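Local coordinates for protein afamin (Homo sapiens, PDB 6FAK) that carries hydrophobic molecules in body fluids, binds vitamin E and keeps lipidated Wnt proteins soluble and active, at residues Glu43-Asp48 with Asn71-Lys76; Gln320-Asp323 with Phe329-Lys332; Ala553-Lys558 with Val567-Glu572. All blocks are in the same frame, centred on the assembly; numbering follows the deposited sequence.

Interaction 1 (Glu43-Asp48 with Asn71-Lys76)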
ATOM      1  N   GLU A  43      19.493  -4.933 -19.807  1.00 42.18           N
ATOM      2  CA  GLU A  43      20.648  -4.277 -20.422  1.00 45.44           C
ATOM      3  C   GLU A  43      20.407  -3.889 -21.881  1.00 45.78           C
ATOM      4  O   GLU A  43      20.761  -2.781 -22.301  1.00 46.11           O
ATOM      5  CB  GLU A  43      21.892  -5.188 -20.306  1.00 53.01           C
ATOM      6  CG  GLU A  43      22.415  -5.425 -18.873  1.00 56.31           C
ATOM      7  CD  GLU A  43      23.546  -6.462 -18.795  1.00 67.61           C
ATOM      8  OE1 GLU A  43      23.471  -7.533 -19.461  1.00 72.66           O
ATOM      9  OE2 GLU A  43      24.517  -6.222 -18.046  1.00 65.01           O
ATOM     10  N   LYS A  44      19.749  -4.766 -22.637  1.00 46.07           N
ATOM     11  CA  LYS A  44      19.420  -4.474 -24.015  1.00 45.49           C
ATOM     12  C   LYS A  44      18.426  -3.324 -24.153  1.00 45.57           C
ATOM     13  O   LYS A  44      18.594  -2.478 -25.037  1.00 46.87           O
ATOM     14  CB  LYS A  44      18.875  -5.717 -24.698  1.00 51.37           C
ATOM     15  CG  LYS A  44      19.882  -6.863 -24.782  1.00 56.92           C
ATOM     16  CD  LYS A  44      19.484  -7.910 -25.824  1.00 62.81           C
ATOM     17  CE  LYS A  44      18.380  -8.826 -25.326  1.00 70.53           C
ATOM     18  NZ  LYS A  44      18.898  -9.886 -24.411  1.00 73.95           N
ATOM     19  N   LEU A  45      17.394  -3.266 -23.291  1.00 39.58           N
ATOM     20  CA  LEU A  45      16.499  -2.086 -23.289  1.00 36.47           C
ATOM     21  C   LEU A  45      17.246  -0.800 -22.875  1.00 36.50           C
ATOM     22  O   LEU A  45      17.008   0.277 -23.452  1.00 35.46           O
ATOM     23  CB  LEU A  45      15.260  -2.282 -22.430  1.00 34.14           C
ATOM     24  CG  LEU A  45      14.183  -1.159 -22.464  1.00 34.02           C
ATOM     25  CD1 LEU A  45      13.586  -0.928 -23.844  1.00 35.13           C
ATOM     26  CD2 LEU A  45      13.054  -1.476 -21.499  1.00 33.67           C
ATOM     27  N   VAL A  46      18.111  -0.900 -21.868  1.00 36.95           N
ATOM     28  CA  VAL A  46      18.906   0.273 -21.443  1.00 40.80           C
ATOM     29  C   VAL A  46      19.583   0.919 -22.668  1.00 42.32           C
ATOM     30  O   VAL A  46      19.420   2.127 -22.900  1.00 43.28           O
ATOM     31  CB  VAL A  46      19.894  -0.074 -20.310  1.00 42.18           C
ATOM     32  CG1 VAL A  46      20.864   1.070 -20.042  1.00 42.89           C
ATOM     33  CG2 VAL A  46      19.118  -0.355 -19.020  1.00 44.28           C
ATOM     34  N   LYS A  47      20.254   0.103 -23.484  1.00 46.46           N
ATOM     35  CA  LYS A  47      20.977   0.611 -24.676  1.00 49.64           C
ATOM     36  C   LYS A  47      20.009   1.320 -25.632  1.00 48.82           C
ATOM     37  O   LYS A  47      20.295   2.427 -26.083  1.00 48.07           O
ATOM     38  CB  LYS A  47      21.730  -0.498 -25.422  1.00 56.38           C
ATOM     39  CG  LYS A  47      22.755  -1.307 -24.630  1.00 61.33           C
ATOM     40  CD  LYS A  47      23.904  -0.480 -24.061  1.00 71.58           C
ATOM     41  CE  LYS A  47      23.691  -0.040 -22.608  1.00 74.43           C
ATOM     42  NZ  LYS A  47      23.426  -1.164 -21.658  1.00 70.22           N
ATOM     43  N   ASP A  48      18.842   0.719 -25.878  1.00 48.47           N
ATOM     44  CA  ASP A  48      17.800   1.360 -26.706  1.00 50.42           C
ATOM     45  C   ASP A  48      17.307   2.714 -26.210  1.00 49.87           C
ATOM     46  O   ASP A  48      17.091   3.616 -27.020  1.00 51.91           O
ATOM     47  CB  ASP A  48      16.584   0.453 -26.879  1.00 54.18           C
ATOM     48  CG  ASP A  48      16.879  -0.781 -27.704  1.00 59.90           C
ATOM     49  OD1 ASP A  48      17.988  -0.879 -28.268  1.00 61.81           O
ATOM     50  OD2 ASP A  48      15.974  -1.643 -27.808  1.00 63.83           O
ATOM     51  N   ASN A  71       4.691   5.155 -24.317  1.00 35.74           N
ATOM     52  CA  ASN A  71       4.547   4.689 -25.699  1.00 37.75           C
ATOM     53  C   ASN A  71       5.905   4.404 -26.331  1.00 36.05           C
ATOM     54  O   ASN A  71       6.040   3.403 -27.051  1.00 35.54           O
ATOM     55  CB  ASN A  71       3.666   5.627 -26.563  1.00 39.57           C
ATOM     56  CG  ASN A  71       2.164   5.475 -26.261  1.00 40.98           C
ATOM     57  OD1 ASN A  71       1.716   4.423 -25.761  1.00 36.91           O
ATOM     58  ND2 ASN A  71       1.369   6.525 -26.575  1.00 39.82           N
ATOM     59  N   VAL A  72       6.919   5.188 -25.986  1.00 35.26           N
ATOM     60  CA  VAL A  72       8.290   4.934 -26.468  1.00 36.04           C
ATOM     61  C   VAL A  72       8.880   3.664 -25.864  1.00 35.20           C
ATOM     62  O   VAL A  72       9.339   2.800 -26.587  1.00 34.78           O
ATOM     63  CB  VAL A  72       9.252   6.132 -26.203  1.00 38.76           C
ATOM     64  CG1 VAL A  72      10.669   5.798 -26.666  1.00 41.02           C
ATOM     65  CG2 VAL A  72       8.752   7.394 -26.947  1.00 39.85           C
ATOM     66  N   LEU A  73       8.843   3.560 -24.534  1.00 33.66           N
ATOM     67  CA  LEU A  73       9.364   2.390 -23.800  1.00 33.54           C
ATOM     68  C   LEU A  73       8.714   1.103 -24.233  1.00 31.52           C
ATOM     69  O   LEU A  73       9.396   0.099 -24.464  1.00 32.08           O
ATOM     70  CB  LEU A  73       9.101   2.572 -22.317  1.00 35.59           C
ATOM     71  CG  LEU A  73       9.613   1.432 -21.409  1.00 38.25           C
ATOM     72  CD1 LEU A  73      10.998   1.830 -20.892  1.00 40.13           C
ATOM     73  CD2 LEU A  73       8.597   1.185 -20.301  1.00 37.68           C
ATOM     74  N   GLN A  74       7.387   1.120 -24.349  1.00 31.01           N
ATOM     75  CA  GLN A  74       6.625  -0.078 -24.701  1.00 29.96           C
ATOM     76  C   GLN A  74       6.876  -0.482 -26.156  1.00 31.35           C
ATOM     77  O   GLN A  74       6.936  -1.676 -26.474  1.00 30.55           O
ATOM     78  CB  GLN A  74       5.129   0.105 -24.379  1.00 29.63           C
ATOM     79  CG  GLN A  74       4.916   0.116 -22.855  1.00 29.14           C
ATOM     80  CD  GLN A  74       3.521   0.477 -22.376  1.00 28.66           C
ATOM     81  OE1 GLN A  74       2.580   0.632 -23.185  1.00 28.88           O
ATOM     82  NE2 GLN A  74       3.352   0.495 -21.023  1.00 27.33           N
ATOM     83  N   GLU A  75       7.063   0.508 -27.040  1.00 32.32           N
ATOM     84  CA  GLU A  75       7.485   0.204 -28.407  1.00 34.46           C
ATOM     85  C   GLU A  75       8.815  -0.543 -28.422  1.00 34.29           C
ATOM     86  O   GLU A  75       8.946  -1.572 -29.101  1.00 33.77           O
ATOM     87  CB  GLU A  75       7.584   1.494 -29.229  1.00 36.73           C
ATOM     88  CG  GLU A  75       8.100   1.276 -30.631  1.00 40.19           C
ATOM     89  CD  GLU A  75       7.074   0.630 -31.563  1.00 44.49           C
ATOM     90  OE1 GLU A  75       5.866   0.503 -31.180  1.00 43.23           O
ATOM     91  OE2 GLU A  75       7.485   0.284 -32.708  1.00 46.44           O
ATOM     92  N   LYS A  76       9.798  -0.053 -27.646  1.00 34.42           N
ATOM     93  CA  LYS A  76      11.116  -0.693 -27.614  1.00 34.98           C
ATOM     94  C   LYS A  76      11.102  -2.083 -27.003  1.00 33.36           C
ATOM     95  O   LYS A  76      11.849  -2.950 -27.417  1.00 33.99           O
ATOM     96  CB  LYS A  76      12.123   0.155 -26.840  1.00 37.33           C
ATOM     97  CG  LYS A  76      12.411   1.542 -27.418  1.00 41.89           C
ATOM     98  CD  LYS A  76      12.734   1.502 -28.906  1.00 49.10           C
ATOM     99  CE  LYS A  76      13.176   2.860 -29.467  1.00 54.70           C
ATOM    100  NZ  LYS A  76      13.585   2.698 -30.899  1.00 56.66           N
TER
HETATM  101  O   HOH W   1      13.913  -2.636 -28.957  1.00 42.54           O
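L73 and K76 on helix 69-78 meet L45 and D48 on helix 39-58, a packed helix pair in the first of afamin's three predominantly helical albumin domains. The two segments run partly antiparallel, their N-to-C directions 130° apart and their axes 10.6 Å at closest approach. Taking 71-76 in order, L73 makes the first contact: its CD1 lies 3.9 Å from L45 CD2, the two side chains crossing at about a right angle. Both leucines also touch helix 22-33, L45 through T26 and F30 and L73 through A29, which marks this end of the contact as its buried, apolar part. Two residues on, E75 forms a salt bridge with R100 of helix 97-106. K76 then closes the segment with its aliphatic root, CB standing 3.5 Å from L45 CD1. With CG anti to the backbone N (chi1 -174°), L45 sends its two methyls to different partners, CD2 to L73 and CD1 to K76. K76 NZ stays 5.8 Å from D48 OD2, too far for a salt bridge, and instead hydrogen-bonds to a hexaethylene glycol, probably from the crystallisation liquor. D48 and K76 are joined through one water, which donates to D48 OD2 and to K76 O, each at 2.6 Å.

Interaction 2 (Gln320-Asp323 with Phe329-Lys332); sequences QERD and FFAK
Alkyl-on-ring packing between R322 and F329 carries this contact, which closes the corner between two consecutive helices, 318-324 and 326-339. The evidence is a CH-pi interaction: R322 CB stands 3.9 Å from the centroid of the F329 ring and only 17° off its normal. R322 CA lies over the same ring, nearer its rim, at 3.6 Å from F329 CG. F329 points toward the preceding helix, and its ring lies against the backbone of E321 and R322. E321 extends the contact with its CB, 3.8 Å from F329 CD1. No hydrogen bond links the two segments, so the fit rests on shape and apolar surface. In the albumin fold of the second domain, this corner packs on helix 346-363, where Y356 and L360 touch F329, and L360 also meets R322; the disulfide C319-C364 ties the chain just before Q320 to the region at the end of that helix. R322 CG touches both phenyl rings, and CD goes on to F330, R322 CD lying 4.0 Å from F330 CZ as the two side chains run alongside each other. Next to it in sequence, F329 directs CD2 at the centre of the F330 ring face. The guanidinium of R322 is turned steeply to both rings, its plane 86° from that of F329 and 60° from that of F330. A bend at chi3 carries it instead to D323, where D323 OD1 receives R322 NE at 3.0 Å and R322 NH2 at 2.8 Å in a side-on salt bridge, both donors converging on that single oxygen.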
ATOM      1  N   GLN A 320     -29.032  25.767  -2.126  1.00 28.47           N
ATOM      2  CA  GLN A 320     -28.731  26.553  -3.352  1.00 29.49           C
ATOM      3  C   GLN A 320     -27.285  26.398  -3.769  1.00 28.94           C
ATOM      4  O   GLN A 320     -27.028  26.228  -4.939  1.00 28.51           O
ATOM      5  CB  GLN A 320     -29.016  28.058  -3.200  1.00 31.31           C
ATOM      6  CG  GLN A 320     -30.406  28.343  -2.723  1.00 33.69           C
ATOM      7  CD  GLN A 320     -30.492  28.556  -1.231  1.00 34.87           C
ATOM      8  OE1 GLN A 320     -30.366  27.611  -0.440  1.00 34.65           O
ATOM      9  NE2 GLN A 320     -30.751  29.809  -0.830  1.00 34.60           N
ATOM     10  N   GLU A 321     -26.358  26.484  -2.818  1.00 29.52           N
ATOM     11  CA  GLU A 321     -24.930  26.340  -3.138  1.00 31.66           C
ATOM     12  C   GLU A 321     -24.632  24.938  -3.634  1.00 29.95           C
ATOM     13  O   GLU A 321     -23.951  24.722  -4.660  1.00 29.61           O
ATOM     14  CB  GLU A 321     -24.075  26.734  -1.943  1.00 35.07           C
ATOM     15  CG  GLU A 321     -23.994  28.247  -1.763  1.00 43.04           C
ATOM     16  CD  GLU A 321     -23.315  28.653  -0.440  1.00 54.62           C
ATOM     17  OE1 GLU A 321     -22.990  27.746   0.369  1.00 65.71           O
ATOM     18  OE2 GLU A 321     -23.106  29.876  -0.195  1.00 61.12           O
ATOM     19  N   ARG A 322     -25.228  23.963  -2.980  1.00 28.96           N
ATOM     20  CA  ARG A 322     -25.073  22.575  -3.443  1.00 29.30           C
ATOM     21  C   ARG A 322     -25.597  22.439  -4.885  1.00 29.99           C
ATOM     22  O   ARG A 322     -24.927  21.865  -5.757  1.00 30.22           O
ATOM     23  CB  ARG A 322     -25.817  21.606  -2.538  1.00 28.90           C
ATOM     24  CG  ARG A 322     -25.595  20.191  -2.974  1.00 29.65           C
ATOM     25  CD  ARG A 322     -26.653  19.267  -2.539  1.00 30.26           C
ATOM     26  NE  ARG A 322     -27.928  19.547  -3.165  1.00 29.89           N
ATOM     27  CZ  ARG A 322     -28.986  18.775  -2.980  1.00 30.24           C
ATOM     28  NH1 ARG A 322     -28.902  17.709  -2.203  1.00 30.69           N
ATOM     29  NH2 ARG A 322     -30.148  19.092  -3.532  1.00 29.92           N
ATOM     30  N   ASP A 323     -26.783  22.947  -5.128  1.00 29.89           N
ATOM     31  CA  ASP A 323     -27.421  22.725  -6.456  1.00 31.56           C
ATOM     32  C   ASP A 323     -26.642  23.441  -7.597  1.00 29.86           C
ATOM     33  O   ASP A 323     -26.584  22.926  -8.673  1.00 31.81           O
ATOM     34  CB  ASP A 323     -28.887  23.182  -6.471  1.00 32.86           C
ATOM     35  CG  ASP A 323     -29.824  22.242  -5.728  1.00 36.34           C
ATOM     36  OD1 ASP A 323     -29.394  21.154  -5.275  1.00 40.07           O
ATOM     37  OD2 ASP A 323     -31.016  22.637  -5.556  1.00 36.34           O
ATOM     38  N   PHE A 329     -19.120  22.277  -4.284  1.00 24.73           N
ATOM     39  CA  PHE A 329     -19.702  22.490  -2.968  1.00 24.87           C
ATOM     40  C   PHE A 329     -19.167  21.412  -1.962  1.00 24.38           C
ATOM     41  O   PHE A 329     -18.772  21.721  -0.850  1.00 24.02           O
ATOM     42  CB  PHE A 329     -21.235  22.369  -3.079  1.00 25.36           C
ATOM     43  CG  PHE A 329     -21.936  22.350  -1.757  1.00 25.76           C
ATOM     44  CD1 PHE A 329     -22.173  23.526  -1.087  1.00 26.47           C
ATOM     45  CD2 PHE A 329     -22.341  21.174  -1.198  1.00 26.04           C
ATOM     46  CE1 PHE A 329     -22.762  23.523   0.167  1.00 26.64           C
ATOM     47  CE2 PHE A 329     -22.940  21.155   0.063  1.00 26.38           C
ATOM     48  CZ  PHE A 329     -23.139  22.337   0.728  1.00 26.46           C
ATOM     49  N   PHE A 330     -19.244  20.136  -2.359  1.00 24.21           N
ATOM     50  CA  PHE A 330     -18.670  19.048  -1.514  1.00 24.14           C
ATOM     51  C   PHE A 330     -17.130  19.071  -1.364  1.00 24.23           C
ATOM     52  O   PHE A 330     -16.598  18.681  -0.308  1.00 24.02           O
ATOM     53  CB  PHE A 330     -19.219  17.657  -1.923  1.00 24.13           C
ATOM     54  CG  PHE A 330     -20.700  17.493  -1.649  1.00 24.21           C
ATOM     55  CD1 PHE A 330     -21.184  17.540  -0.360  1.00 24.36           C
ATOM     56  CD2 PHE A 330     -21.611  17.307  -2.691  1.00 24.44           C
ATOM     57  CE1 PHE A 330     -22.558  17.441  -0.113  1.00 24.42           C
ATOM     58  CE2 PHE A 330     -22.957  17.198  -2.463  1.00 24.41           C
ATOM     59  CZ  PHE A 330     -23.443  17.286  -1.168  1.00 24.46           C
ATOM     60  N   ALA A 331     -16.427  19.484  -2.401  1.00 24.40           N
ATOM     61  CA  ALA A 331     -14.979  19.750  -2.263  1.00 24.84           C
ATOM     62  C   ALA A 331     -14.670  20.807  -1.203  1.00 25.36           C
ATOM     63  O   ALA A 331     -13.760  20.630  -0.386  1.00 24.93           O
ATOM     64  CB  ALA A 331     -14.359  20.154  -3.612  1.00 24.95           C
ATOM     65  N   LYS A 332     -15.434  21.913  -1.217  1.00 26.24           N
ATOM     66  CA  LYS A 332     -15.282  22.942  -0.213  1.00 27.29           C
ATOM     67  C   LYS A 332     -15.629  22.440   1.205  1.00 26.22           C
ATOM     68  O   LYS A 332     -14.944  22.776   2.179  1.00 26.06           O
ATOM     69  CB  LYS A 332     -16.117  24.177  -0.531  1.00 30.08           C
ATOM     70  CG  LYS A 332     -15.612  25.387   0.240  1.00 34.45           C
ATOM     71  CD  LYS A 332     -16.200  26.686  -0.242  1.00 43.11           C
ATOM     72  CE  LYS A 332     -15.352  27.894   0.231  1.00 50.63           C
ATOM     73  NZ  LYS A 332     -14.700  27.758   1.569  1.00 50.29           N
TER

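Interaction 3 (Ala553-Lys558 with Val567-Glu572)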
ATOM      1  N   ALA A 553       0.670 -24.751  20.639  1.00 39.48           N
ATOM      2  CA  ALA A 553       1.692 -23.781  21.080  1.00 40.84           C
ATOM      3  C   ALA A 553       2.372 -24.203  22.380  1.00 43.02           C
ATOM      4  O   ALA A 553       3.604 -24.116  22.505  1.00 40.27           O
ATOM      5  CB  ALA A 553       1.110 -22.389  21.257  1.00 37.98           C
ATOM      6  N   ASN A 554       1.559 -24.611  23.350  1.00 40.43           N
ATOM      7  CA  ASN A 554       2.083 -25.132  24.592  1.00 39.48           C
ATOM      8  C   ASN A 554       2.980 -26.359  24.341  1.00 38.32           C
ATOM      9  O   ASN A 554       4.064 -26.424  24.858  1.00 40.57           O
ATOM     10  CB  ASN A 554       0.930 -25.446  25.545  1.00 40.48           C
ATOM     11  CG  ASN A 554       1.419 -25.850  26.918  1.00 42.45           C
ATOM     12  OD1 ASN A 554       2.206 -25.159  27.522  1.00 46.18           O
ATOM     13  ND2 ASN A 554       0.928 -26.936  27.415  1.00 40.30           N
ATOM     14  N   VAL A 555       2.556 -27.289  23.497  1.00 37.77           N
ATOM     15  CA  VAL A 555       3.350 -28.489  23.178  1.00 39.91           C
ATOM     16  C   VAL A 555       4.712 -28.124  22.535  1.00 46.94           C
ATOM     17  O   VAL A 555       5.752 -28.635  22.952  1.00 49.11           O
ATOM     18  CB  VAL A 555       2.549 -29.477  22.338  1.00 36.90           C
ATOM     19  CG1 VAL A 555       3.422 -30.558  21.758  1.00 38.20           C
ATOM     20  CG2 VAL A 555       1.423 -30.109  23.186  1.00 37.64           C
ATOM     21  N   VAL A 556       4.688 -27.228  21.553  1.00 45.07           N
ATOM     22  CA  VAL A 556       5.910 -26.661  20.942  1.00 50.84           C
ATOM     23  C   VAL A 556       6.883 -26.068  21.954  1.00 48.67           C
ATOM     24  O   VAL A 556       8.073 -26.333  21.903  1.00 49.18           O
ATOM     25  CB  VAL A 556       5.550 -25.554  19.911  1.00 53.77           C
ATOM     26  CG1 VAL A 556       6.747 -24.660  19.596  1.00 55.46           C
ATOM     27  CG2 VAL A 556       4.995 -26.197  18.642  1.00 56.80           C
ATOM     28  N   ASP A 557       6.370 -25.257  22.855  1.00 48.74           N
ATOM     29  CA  ASP A 557       7.196 -24.635  23.873  1.00 51.16           C
ATOM     30  C   ASP A 557       7.911 -25.659  24.769  1.00 55.53           C
ATOM     31  O   ASP A 557       9.074 -25.454  25.153  1.00 57.40           O
ATOM     32  CB  ASP A 557       6.333 -23.717  24.752  1.00 57.78           C
ATOM     33  CG  ASP A 557       7.142 -23.011  25.832  1.00 66.11           C
ATOM     34  OD1 ASP A 557       8.223 -22.502  25.496  1.00 81.31           O
ATOM     35  OD2 ASP A 557       6.711 -22.971  27.008  1.00 71.53           O
ATOM     36  N   LYS A 558       7.203 -26.730  25.128  1.00 52.88           N
ATOM     37  CA  LYS A 558       7.752 -27.763  26.010  1.00 53.86           C
ATOM     38  C   LYS A 558       8.788 -28.555  25.258  1.00 56.61           C
ATOM     39  O   LYS A 558       9.892 -28.748  25.745  1.00 63.70           O
ATOM     40  CB  LYS A 558       6.668 -28.735  26.512  1.00 48.72           C
ATOM     41  CG  LYS A 558       5.563 -28.122  27.347  1.00 49.99           C
ATOM     42  CD  LYS A 558       6.073 -27.397  28.571  1.00 56.37           C
ATOM     43  CE  LYS A 558       5.009 -27.318  29.670  1.00 63.86           C
ATOM     44  NZ  LYS A 558       4.058 -26.185  29.468  1.00 64.41           N
ATOM     45  N   VAL A 567      10.342 -35.933  18.104  1.00 79.63           N
ATOM     46  CA  VAL A 567       9.681 -37.087  18.719  1.00 81.20           C
ATOM     47  C   VAL A 567       8.748 -36.647  19.847  1.00 74.23           C
ATOM     48  O   VAL A 567       7.692 -37.247  20.024  1.00 79.26           O
ATOM     49  CB  VAL A 567      10.685 -38.143  19.237  1.00 94.25           C
ATOM     50  CG1 VAL A 567      11.389 -37.670  20.501  1.00 95.30           C
ATOM     51  CG2 VAL A 567       9.992 -39.483  19.480  1.00 98.54           C
ATOM     52  N   CYS A 568       9.136 -35.599  20.586  1.00 65.95           N
ATOM     53  CA  CYS A 568       8.328 -35.072  21.686  1.00 62.75           C
ATOM     54  C   CYS A 568       7.031 -34.534  21.120  1.00 66.78           C
ATOM     55  O   CYS A 568       5.954 -34.841  21.640  1.00 60.90           O
ATOM     56  CB  CYS A 568       9.084 -33.982  22.472  1.00 62.17           C
ATOM     57  SG  CYS A 568       8.124 -33.094  23.747  1.00 66.05           S
ATOM     58  N   PHE A 569       7.144 -33.738  20.042  1.00 67.14           N
ATOM     59  CA  PHE A 569       5.983 -33.127  19.403  1.00 65.71           C
ATOM     60  C   PHE A 569       4.948 -34.136  18.923  1.00 66.55           C
ATOM     61  O   PHE A 569       3.759 -33.980  19.197  1.00 71.34           O
ATOM     62  CB  PHE A 569       6.403 -32.273  18.207  1.00 71.97           C
ATOM     63  CG  PHE A 569       5.269 -31.486  17.621  1.00 71.13           C
ATOM     64  CD1 PHE A 569       4.472 -32.030  16.616  1.00 71.53           C
ATOM     65  CD2 PHE A 569       4.977 -30.216  18.098  1.00 69.82           C
ATOM     66  CE1 PHE A 569       3.418 -31.304  16.083  1.00 72.15           C
ATOM     67  CE2 PHE A 569       3.924 -29.487  17.564  1.00 74.07           C
ATOM     68  CZ  PHE A 569       3.143 -30.035  16.558  1.00 71.19           C
ATOM     69  N   ASN A 570       5.400 -35.160  18.202  1.00 69.56           N
ATOM     70  CA  ASN A 570       4.493 -36.181  17.669  1.00 74.33           C
ATOM     71  C   ASN A 570       3.818 -37.033  18.747  1.00 80.08           C
ATOM     72  O   ASN A 570       2.674 -37.443  18.558  1.00 90.41           O
ATOM     73  CB  ASN A 570       5.200 -37.074  16.640  1.00 82.88           C
ATOM     74  CG  ASN A 570       5.573 -36.324  15.362  1.00 83.15           C
ATOM     75  OD1 ASN A 570       4.960 -35.312  15.002  1.00 83.60           O
ATOM     76  ND2 ASN A 570       6.588 -36.823  14.669  1.00 82.12           N
ATOM     77  N   GLU A 571       4.480 -37.289  19.872  1.00 75.13           N
ATOM     78  CA  GLU A 571       3.777 -37.967  20.986  1.00 80.38           C
ATOM     79  C   GLU A 571       2.868 -37.056  21.831  1.00 73.07           C
ATOM     80  O   GLU A 571       1.838 -37.514  22.320  1.00 76.12           O
ATOM     81  CB  GLU A 571       4.709 -38.865  21.839  1.00 94.60           C
ATOM     82  CG  GLU A 571       5.902 -38.215  22.545  1.00 95.13           C
ATOM     83  CD  GLU A 571       7.107 -39.158  22.729  1.00 92.90           C
ATOM     84  OE1 GLU A 571       7.203 -40.221  22.074  1.00 98.61           O
ATOM     85  OE2 GLU A 571       7.997 -38.826  23.535  1.00 88.34           O
ATOM     86  N   GLU A 572       3.195 -35.767  21.941  1.00 63.69           N
ATOM     87  CA  GLU A 572       2.436 -34.853  22.817  1.00 62.82           C
ATOM     88  C   GLU A 572       1.463 -33.895  22.123  1.00 60.88           C
ATOM     89  O   GLU A 572       0.616 -33.320  22.802  1.00 56.11           O
ATOM     90  CB  GLU A 572       3.406 -34.016  23.669  1.00 61.39           C
ATOM     91  CG  GLU A 572       4.363 -34.828  24.531  1.00 66.41           C
ATOM     92  CD  GLU A 572       3.667 -35.746  25.526  1.00 67.38           C
ATOM     93  OE1 GLU A 572       2.478 -35.544  25.817  1.00 65.16           O
ATOM     94  OE2 GLU A 572       4.321 -36.682  26.006  1.00 70.23           O
TER
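V555 gives up the most surface here, followed by F569 and E572, and the contact can be read from these three. V555 points from helix 542-560 toward helix 565-572, and its two methyls divide the work. V555 CG2 rests 3.3 Å from E572 O, a methyl against a backbone carbonyl. V555 CG1 turns to E572 CB and, at 4.0 Å, to F569 CD2. Were V555 cut back to an alanine, E572 CB, the E572 carbonyl O and the CD2 corner of F569 would probably lose the methyls that pack on them. F569 has CG anti to its backbone nitrogen (chi1 -173°), which swings the ring toward the neighbouring helix. There V556 meets the ring at its edge, near the ring plane, with V556 CG2 3.6 Å from F569 CE2. E572 contributes CB and its backbone carbonyl, while a bend at chi2 (-59°) leads its carboxylate away from the valines. No hydrogen bond crosses between the segments, whose axes come within 9.3 Å at an angle of 148° between their N-to-C directions, close to antiparallel. A covalent tie lies next to this packing: C568, just before F569, is disulfide-bonded to C559 beyond the end of 553-558. C560, immediately after C559, pairs with C515, and such adjacent cysteines, each bonded to a different partner, are a hallmark of the serum albumin fold, here in its third domain.

The three contacts follow one another along the chain, each closing before the next opens, and each falls in a different albumin repeat: interaction 1 in the first, interaction 2 in the second, interaction 3 in the third. They share no helix and do not touch. The centres of interactions 1 and 2 lie about 47 Å apart. Between interaction 1 and interaction 3 the centres are about 57 Å apart. Interactions 2 and 3, with centres about 65 Å apart, sit on opposite sides of the chain's centre. In this predominantly helical carrier each contact is packing inside one repeat, with a disulfide close by in sequence, and none bridges two repeats.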